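Local coordinates for glycosyl hydrolase, family 31/fibronectin type III domain protein (Clostridium perfringens, PDB 4LKS), which binds galactose as a family 32 carbohydrate-binding module, probably helping its parent family 31 glycoside hydrolase to recognise galactose-containing glycans, at residues 88-99 against 140-151. Residues are numbered along the deposited sequence; the frame is centred on the assembly and turned at random. Where two conformers were deposited one is given.
Sequences RNGHVTEYKIET and YLRFTALKTLGD. With GAL (beta-D-galactopyranose), chain D.
R88 lays its guanidinium over the G150 peptide, with G150 O above the centre of the plane, 3.4 Å from R88 CZ. A bend at chi2 (99°) brings the group back over the G150-D151 loop, where R88 NH2 meets D151 OD1 at 3.0 Å, the oxygen lying at the guanidinium edge, in a salt bridge. N89 takes hold of the same aspartate by both ends of its amide: OD1 receives the backbone N of D151, and N89 ND2 sends an almost straight bond to D151 OD2, 3.0 Å away, dropping onto the carboxylate from above its plane. A water joins R88 NE, N89 OD1 and D151 OD1. The same ND2 of N89 donates to O4 of galactose at 3.0 Å, consistent with the aspartate helping to orient the amide, with a weaker bond to the ring O5; H53 and R84 also hydrogen-bond the sugar.

Behind the sugar, the antiparallel ladder runs from V92 to T99, and backbone bonds of G90 and H91 to L149 carry the pairing on toward the sugar. Two classic bulges interrupt it: T93 N and E94 N both approach K147 O from one face, while L146 and K147 both face E94. On the core side, V92 CG2 rests on A145 CB and Y95 CB on F143 CE1 (3.7 Å), with the F143 ring set obliquely to V92, Y95 and I97; I131 of the other sheet touches Y95 and I97. On the outer face R142 grips E98 side-on, R142 NE to E98 OE1 at 2.9 Å and NH2 to OE2, and W106 adds a cation-pi contact. This pairing of central strands, with sugar-binding loops at one end, is characteristic of the F5/8 type C beta-sandwich of family 32 modules.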
# COMPACT_ATOMS: atom_id res chain seq x y z
N ARG A 88 14.17 -1.00 -6.24
CA ARG A 88 13.40 -2.12 -5.72
C ARG A 88 13.31 -2.08 -4.21
O ARG A 88 12.61 -2.90 -3.60
CB ARG A 88 14.04 -3.44 -6.15
CG ARG A 88 15.53 -3.56 -5.81
CD ARG A 88 15.79 -4.36 -4.54
NE ARG A 88 17.22 -4.39 -4.20
CZ ARG A 88 18.00 -5.47 -4.27
NH1 ARG A 88 17.49 -6.63 -4.66
NH2 ARG A 88 19.28 -5.38 -3.95
N ASN A 89 14.01 -1.13 -3.60
CA ASN A 89 14.07 -1.09 -2.15
C ASN A 89 12.72 -0.84 -1.50
O ASN A 89 12.14 0.25 -1.60
CB ASN A 89 15.12 -0.09 -1.66
CG ASN A 89 16.52 -0.66 -1.65
OD1 ASN A 89 16.74 -1.79 -2.08
ND2 ASN A 89 17.47 0.12 -1.16
N GLY A 90 12.21 -1.89 -0.85
CA GLY A 90 10.95 -1.83 -0.16
C GLY A 90 9.78 -2.39 -0.94
O GLY A 90 8.66 -2.33 -0.45
N HIS A 91 10.02 -2.94 -2.14
CA HIS A 91 8.94 -3.57 -2.91
C HIS A 91 8.21 -4.62 -2.08
O HIS A 91 8.83 -5.55 -1.56
CB HIS A 91 9.49 -4.24 -4.17
CG HIS A 91 9.75 -3.29 -5.31
ND1 HIS A 91 9.87 -3.72 -6.61
CD2 HIS A 91 9.87 -1.95 -5.34
CE1 HIS A 91 10.07 -2.68 -7.40
NE2 HIS A 91 10.07 -1.59 -6.65
N VAL A 92 6.90 -4.47 -1.93
CA VAL A 92 6.12 -5.36 -1.08
C VAL A 92 5.73 -6.63 -1.84
O VAL A 92 5.18 -6.55 -2.95
CB VAL A 92 4.86 -4.66 -0.55
CG1 VAL A 92 3.99 -5.64 0.21
CG2 VAL A 92 5.26 -3.47 0.34
N THR A 93 6.03 -7.80 -1.27
CA THR A 93 5.71 -9.05 -1.96
C THR A 93 4.64 -9.89 -1.24
O THR A 93 4.04 -10.77 -1.85
CB THR A 93 6.96 -9.93 -2.22
OG1 THR A 93 7.39 -10.54 -0.99
CG2 THR A 93 8.10 -9.09 -2.78
N GLU A 94 4.42 -9.62 0.04
CA GLU A 94 3.33 -10.24 0.79
C GLU A 94 2.70 -9.16 1.66
O GLU A 94 3.40 -8.37 2.30
CB GLU A 94 3.81 -11.42 1.67
CG GLU A 94 2.65 -12.28 2.19
CD GLU A 94 3.04 -13.27 3.28
OE1 GLU A 94 4.16 -13.21 3.82
OE2 GLU A 94 2.18 -14.11 3.63
N TYR A 95 1.37 -9.11 1.67
CA TYR A 95 0.64 -8.03 2.34
C TYR A 95 -0.58 -8.55 3.10
O TYR A 95 -1.05 -9.69 2.88
CB TYR A 95 0.19 -6.97 1.31
CG TYR A 95 -0.76 -7.57 0.29
CD1 TYR A 95 -2.12 -7.69 0.57
CD2 TYR A 95 -0.29 -8.08 -0.91
CE1 TYR A 95 -2.99 -8.30 -0.32
CE2 TYR A 95 -1.16 -8.69 -1.82
CZ TYR A 95 -2.51 -8.79 -1.51
OH TYR A 95 -3.40 -9.40 -2.38
N LYS A 96 -1.10 -7.69 3.96
CA LYS A 96 -2.38 -7.89 4.61
C LYS A 96 -3.18 -6.60 4.47
O LYS A 96 -2.61 -5.49 4.50
CB LYS A 96 -2.20 -8.27 6.09
CG LYS A 96 -3.52 -8.44 6.85
CD LYS A 96 -3.31 -9.03 8.24
CE LYS A 96 -2.61 -8.06 9.17
NZ LYS A 96 -2.56 -8.65 10.55
N ILE A 97 -4.49 -6.76 4.29
CA ILE A 97 -5.40 -5.63 4.25
C ILE A 97 -6.42 -5.76 5.37
O ILE A 97 -7.05 -6.81 5.54
CB ILE A 97 -6.14 -5.55 2.91
CG1 ILE A 97 -5.15 -5.21 1.79
CG2 ILE A 97 -7.24 -4.49 2.97
CD1 ILE A 97 -5.71 -5.39 0.41
N GLU A 98 -6.58 -4.69 6.13
CA GLU A 98 -7.62 -4.60 7.16
C GLU A 98 -8.40 -3.33 6.91
O GLU A 98 -7.84 -2.36 6.41
CB GLU A 98 -7.00 -4.50 8.55
CG GLU A 98 -6.25 -5.72 9.01
CD GLU A 98 -5.37 -5.38 10.19
OE1 GLU A 98 -4.27 -4.82 9.97
OE2 GLU A 98 -5.79 -5.62 11.34
N THR A 99 -9.68 -3.30 7.26
CA THR A 99 -10.44 -2.07 7.14
C THR A 99 -11.21 -1.79 8.41
O THR A 99 -11.45 -2.70 9.22
CB THR A 99 -11.42 -2.07 5.95
OG1 THR A 99 -12.33 -3.17 6.07
CG2 THR A 99 -10.68 -2.18 4.62
N TYR A 140 -11.33 3.59 6.82
CA TYR A 140 -9.89 3.42 7.07
C TYR A 140 -9.44 2.09 6.49
O TYR A 140 -10.15 1.08 6.59
CB TYR A 140 -9.60 3.42 8.58
CG TYR A 140 -10.10 4.66 9.29
CD1 TYR A 140 -11.43 4.76 9.70
CD2 TYR A 140 -9.24 5.72 9.54
CE1 TYR A 140 -11.89 5.90 10.34
CE2 TYR A 140 -9.69 6.85 10.18
CZ TYR A 140 -11.02 6.93 10.58
OH TYR A 140 -11.46 8.07 11.21
N LEU A 141 -8.26 2.09 5.89
CA LEU A 141 -7.66 0.86 5.41
C LEU A 141 -6.22 0.80 5.91
O LEU A 141 -5.46 1.73 5.70
CB LEU A 141 -7.71 0.79 3.87
CG LEU A 141 -7.19 -0.51 3.24
CD1 LEU A 141 -8.00 -0.92 1.98
CD2 LEU A 141 -5.70 -0.43 2.92
N ARG A 142 -5.88 -0.30 6.57
CA ARG A 142 -4.52 -0.54 7.02
C ARG A 142 -3.87 -1.59 6.12
O ARG A 142 -4.34 -2.72 5.98
CB ARG A 142 -4.51 -0.98 8.48
CG ARG A 142 -3.10 -1.20 9.04
CD ARG A 142 -3.06 -1.15 10.56
NE ARG A 142 -3.79 -2.26 11.19
CZ ARG A 142 -4.15 -2.27 12.47
NH1 ARG A 142 -3.87 -1.25 13.25
NH2 ARG A 142 -4.80 -3.32 12.96
N PHE A 143 -2.77 -1.17 5.49
CA PHE A 143 -2.02 -1.99 4.55
C PHE A 143 -0.71 -2.39 5.22
O PHE A 143 0.09 -1.53 5.59
CB PHE A 143 -1.75 -1.19 3.27
CG PHE A 143 -0.98 -1.95 2.21
CD1 PHE A 143 -1.61 -2.83 1.36
CD2 PHE A 143 0.39 -1.76 2.07
CE1 PHE A 143 -0.89 -3.53 0.38
CE2 PHE A 143 1.11 -2.44 1.09
CZ PHE A 143 0.46 -3.32 0.25
N THR A 144 -0.52 -3.70 5.42
CA THR A 144 0.64 -4.22 6.14
C THR A 144 1.55 -4.96 5.19
O THR A 144 1.10 -5.80 4.43
CB THR A 144 0.19 -5.18 7.24
OG1 THR A 144 -0.66 -4.48 8.16
CG2 THR A 144 1.40 -5.74 7.99
N ALA A 145 2.84 -4.63 5.25
CA ALA A 145 3.86 -5.31 4.47
C ALA A 145 4.43 -6.44 5.32
O ALA A 145 4.99 -6.19 6.39
CB ALA A 145 4.96 -4.34 4.08
N LEU A 146 4.30 -7.67 4.83
CA LEU A 146 4.72 -8.87 5.57
C LEU A 146 6.05 -9.40 5.05
O LEU A 146 6.84 -9.98 5.81
CB LEU A 146 3.65 -9.96 5.46
CG LEU A 146 2.27 -9.60 6.00
CD1 LEU A 146 1.25 -10.68 5.63
CD2 LEU A 146 2.31 -9.39 7.50
N LYS A 147 6.29 -9.23 3.75
CA LYS A 147 7.55 -9.60 3.12
C LYS A 147 7.85 -8.53 2.09
O LYS A 147 6.93 -8.00 1.44
CB LYS A 147 7.43 -10.95 2.42
CG LYS A 147 7.27 -12.15 3.35
CD LYS A 147 7.15 -13.44 2.55
CE LYS A 147 7.07 -14.64 3.49
NZ LYS A 147 6.88 -15.90 2.73
N THR A 148 9.13 -8.20 1.93
CA THR A 148 9.54 -7.16 1.00
C THR A 148 10.90 -7.48 0.37
O THR A 148 11.63 -8.36 0.87
CB THR A 148 9.71 -5.80 1.71
OG1 THR A 148 10.72 -5.94 2.71
CG2 THR A 148 8.42 -5.34 2.37
N LEU A 149 11.23 -6.75 -0.69
CA LEU A 149 12.53 -6.86 -1.35
C LEU A 149 13.38 -5.64 -1.04
O LEU A 149 12.87 -4.59 -0.64
CB LEU A 149 12.35 -6.98 -2.85
CG LEU A 149 11.48 -8.13 -3.35
CD1 LEU A 149 11.32 -8.07 -4.85
CD2 LEU A 149 12.04 -9.48 -2.92
N GLY A 150 14.69 -5.78 -1.23
CA GLY A 150 15.58 -4.65 -1.00
C GLY A 150 17.02 -5.13 -0.95
O GLY A 150 17.28 -6.33 -1.05
N ASP A 151 17.95 -4.19 -0.80
CA ASP A 151 19.36 -4.54 -0.63
C ASP A 151 19.49 -5.52 0.52
O ASP A 151 20.31 -6.44 0.49
CB ASP A 151 20.20 -3.29 -0.37
CG ASP A 151 20.25 -2.38 -1.57
OD1 ASP A 151 20.32 -2.91 -2.71
OD2 ASP A 151 20.20 -1.14 -1.39
C1 GAL D . 18.94 3.38 -0.13
C2 GAL D . 17.61 4.03 -0.57
C3 GAL D . 16.72 4.29 0.63
C4 GAL D . 16.49 2.98 1.39
C5 GAL D . 17.83 2.40 1.79
C6 GAL D . 17.74 1.03 2.46
O1 GAL D . 19.72 3.02 -1.24
O2 GAL D . 17.81 5.28 -1.24
O3 GAL D . 15.45 4.78 0.21
O4 GAL D . 15.83 2.04 0.55
O5 GAL D . 18.67 2.20 0.63
O6 GAL D . 19.02 0.57 2.88
O HOH W 1 18.76 -1.97 -4.45
O HOH W 2 -3.16 -4.82 7.50